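Local coordinates for protein putative (Helicobacter pylori, PDB 4O8S) that belongs to the nucleotidyltransferase superfamily, related to AbiEii toxins of type IV toxin-antitoxin systems, and probably transfers a nucleotidyl group to an acceptor not yet known, at residues 28-33 and 41-46. Residues are numbered along the deposited sequence; the frame is centred on the assembly and turned at random.
Sequences KGETAL and RFSEDL
Thr31 and Ser43 bring the two backbones closest, their CA atoms 5.4 Å apart, where the first turn of helix 29-36 is flanked by the irregular chain 41-46 that leads into strand 46-50. The contact buries 251 Å² in all and centres on the Thr31 hydroxyl. Thr31 OG1 donates a very short bond of 2.5 Å to Asp45 O, and it also lies 2.7 Å from Ser43 OG, close enough for the two hydroxyls to share a proton. With chi1 at -164° the Ser43 hydroxyl is directed away from its own N and onto Thr31 OG1; it also rests 3.4 Å from Glu30 CB. A water bridges the two backbones: Thr31 N donates to it at 3.0 Å, and the water gives a weak bond to Asp45 O, which thus receives both the hydroxyl and the water. The other branch of Thr31, CG2, packs against Leu46 CD2 at 3.7 Å, with Met13, Ile16 and Val17 of helix 4-19 adding apolar neighbours. At the other end of the contact, Arg41, extended from CG to NE, swings its end back to the helix, and NH2 forms a salt bridge with Glu30 OE1 at 3.1 Å. The oxygen sits near the guanidinium plane, at its edge, but NH2 approaches from above the carboxylate, 68° out of its plane. Both charges have further partners: Glu30 OE2 pairs with Lys133 and Arg41 NE with Asp152 of helix 147-159, tying this junction to the helical part of the chain. Gly29, with its positive phi (59°), near the helix start, and the Asp45-Leu46-Asp47 run into strand 46-50 are consistent with the nucleotidyltransferase fold, in which a glycine-containing turn and a following Asp-x-Asp motif commonly form the metal-binding active site.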
loop_
_atom_site.group_PDB
_atom_site.type_symbol
_atom_site.label_atom_id
_atom_site.label_comp_id
_atom_site.label_asym_id
_atom_site.label_seq_id
_atom_site.Cartn_x
_atom_site.Cartn_y
_atom_site.Cartn_z
ATOM N N LYS A 28 0.550 3.562 5.415
ATOM C CA LYS A 28 1.185 3.603 4.117
ATOM C C LYS A 28 0.958 2.291 3.380
ATOM O O LYS A 28 0.145 1.464 3.791
ATOM C CB LYS A 28 2.689 3.865 4.256
ATOM C CG LYS A 28 3.393 2.807 5.111
ATOM C CD LYS A 28 4.905 3.056 5.181
ATOM C CE LYS A 28 5.565 1.996 6.089
ATOM N NZ LYS A 28 7.035 2.203 6.177
ATOM N N GLY A 29 1.669 2.134 2.273
ATOM C CA GLY A 29 1.660 0.911 1.503
ATOM C C GLY A 29 0.321 0.459 0.977
ATOM O O GLY A 29 -0.572 1.275 0.652
ATOM N N GLU A 30 0.168 -0.860 0.919
ATOM C CA GLU A 30 -0.936 -1.466 0.195
ATOM C C GLU A 30 -2.282 -1.184 0.805
ATOM O O GLU A 30 -3.257 -0.905 0.099
ATOM C CB GLU A 30 -0.685 -2.969 0.063
ATOM C CG GLU A 30 0.507 -3.190 -0.854
ATOM C CD GLU A 30 1.086 -4.586 -0.781
ATOM O OE1 GLU A 30 0.412 -5.503 -0.245
ATOM O OE2 GLU A 30 2.217 -4.761 -1.293
ATOM N N THR A 31 -2.357 -1.258 2.123
ATOM C CA THR A 31 -3.645 -1.066 2.764
ATOM C C THR A 31 -4.018 0.419 2.794
ATOM O O THR A 31 -5.195 0.757 2.930
ATOM C CB THR A 31 -3.697 -1.784 4.132
ATOM O OG1 THR A 31 -3.467 -3.197 3.910
ATOM C CG2 THR A 31 -5.061 -1.602 4.835
ATOM N N ALA A 32 -3.037 1.304 2.615
ATOM C CA ALA A 32 -3.352 2.731 2.431
ATOM C C ALA A 32 -4.070 2.905 1.099
ATOM O O ALA A 32 -5.103 3.582 1.006
ATOM C CB ALA A 32 -2.091 3.566 2.444
ATOM N N LEU A 33 -3.549 2.256 0.067
ATOM C CA LEU A 33 -4.235 2.256 -1.229
ATOM C C LEU A 33 -5.662 1.691 -1.128
ATOM O O LEU A 33 -6.611 2.247 -1.709
ATOM C CB LEU A 33 -3.422 1.487 -2.261
ATOM C CG LEU A 33 -2.097 2.134 -2.663
ATOM C CD1 LEU A 33 -1.336 1.215 -3.604
ATOM C CD2 LEU A 33 -2.328 3.499 -3.329
ATOM N N ARG A 41 -8.263 -4.503 -5.216
ATOM C CA ARG A 41 -7.973 -5.855 -4.739
ATOM C C ARG A 41 -7.957 -5.691 -3.234
ATOM O O ARG A 41 -7.790 -4.570 -2.735
ATOM C CB ARG A 41 -6.613 -6.344 -5.246
ATOM C CG ARG A 41 -5.411 -5.574 -4.674
ATOM C CD ARG A 41 -4.094 -6.276 -5.018
ATOM N NE ARG A 41 -2.925 -5.590 -4.463
ATOM C CZ ARG A 41 -2.511 -5.745 -3.206
ATOM N NH1 ARG A 41 -3.178 -6.558 -2.397
ATOM N NH2 ARG A 41 -1.436 -5.092 -2.754
ATOM N N PHE A 42 -8.160 -6.778 -2.506
ATOM C CA PHE A 42 -8.121 -6.736 -1.053
ATOM C C PHE A 42 -6.684 -6.607 -0.557
ATOM O O PHE A 42 -5.732 -6.922 -1.291
ATOM C CB PHE A 42 -8.751 -8.012 -0.483
ATOM C CG PHE A 42 -9.178 -7.892 0.954
ATOM C CD1 PHE A 42 -9.976 -6.830 1.370
ATOM C CD2 PHE A 42 -8.798 -8.857 1.891
ATOM C CE1 PHE A 42 -10.380 -6.720 2.707
ATOM C CE2 PHE A 42 -9.202 -8.755 3.221
ATOM C CZ PHE A 42 -9.993 -7.683 3.627
ATOM N N SER A 43 -6.534 -6.140 0.682
ATOM C CA SER A 43 -5.228 -5.983 1.339
ATOM C C SER A 43 -5.418 -6.322 2.816
ATOM O O SER A 43 -6.406 -5.903 3.412
ATOM C CB SER A 43 -4.758 -4.535 1.215
ATOM O OG SER A 43 -3.366 -4.397 1.493
ATOM N N GLU A 44 -4.474 -7.041 3.426
ATOM C CA GLU A 44 -4.724 -7.586 4.761
ATOM C C GLU A 44 -3.781 -7.112 5.876
ATOM O O GLU A 44 -4.081 -7.335 7.043
ATOM C CB GLU A 44 -4.691 -9.130 4.741
ATOM C CG GLU A 44 -5.231 -9.780 3.481
ATOM C CD GLU A 44 -4.828 -11.256 3.372
ATOM O OE1 GLU A 44 -3.616 -11.540 3.194
ATOM O OE2 GLU A 44 -5.723 -12.126 3.467
ATOM N N ASP A 45 -2.639 -6.516 5.539
ATOM C CA ASP A 45 -1.683 -6.082 6.568
ATOM C C ASP A 45 -1.790 -4.570 6.835
ATOM O O ASP A 45 -2.177 -3.813 5.943
ATOM C CB ASP A 45 -0.248 -6.422 6.139
ATOM C CG ASP A 45 -0.043 -7.918 5.904
ATOM O OD1 ASP A 45 -0.754 -8.727 6.558
ATOM O OD2 ASP A 45 0.832 -8.282 5.073
ATOM N N LEU A 46 -1.444 -4.124 8.045
ATOM C CA LEU A 46 -1.398 -2.689 8.305
ATOM C C LEU A 46 0.054 -2.250 8.469
ATOM O O LEU A 46 0.816 -2.857 9.255
ATOM C CB LEU A 46 -2.210 -2.318 9.547
ATOM C CG LEU A 46 -3.737 -2.421 9.511
ATOM C CD1 LEU A 46 -4.289 -2.095 10.879
ATOM C CD2 LEU A 46 -4.316 -1.463 8.477
HETATM O O HOH W 1 -0.073 -2.616 3.603
#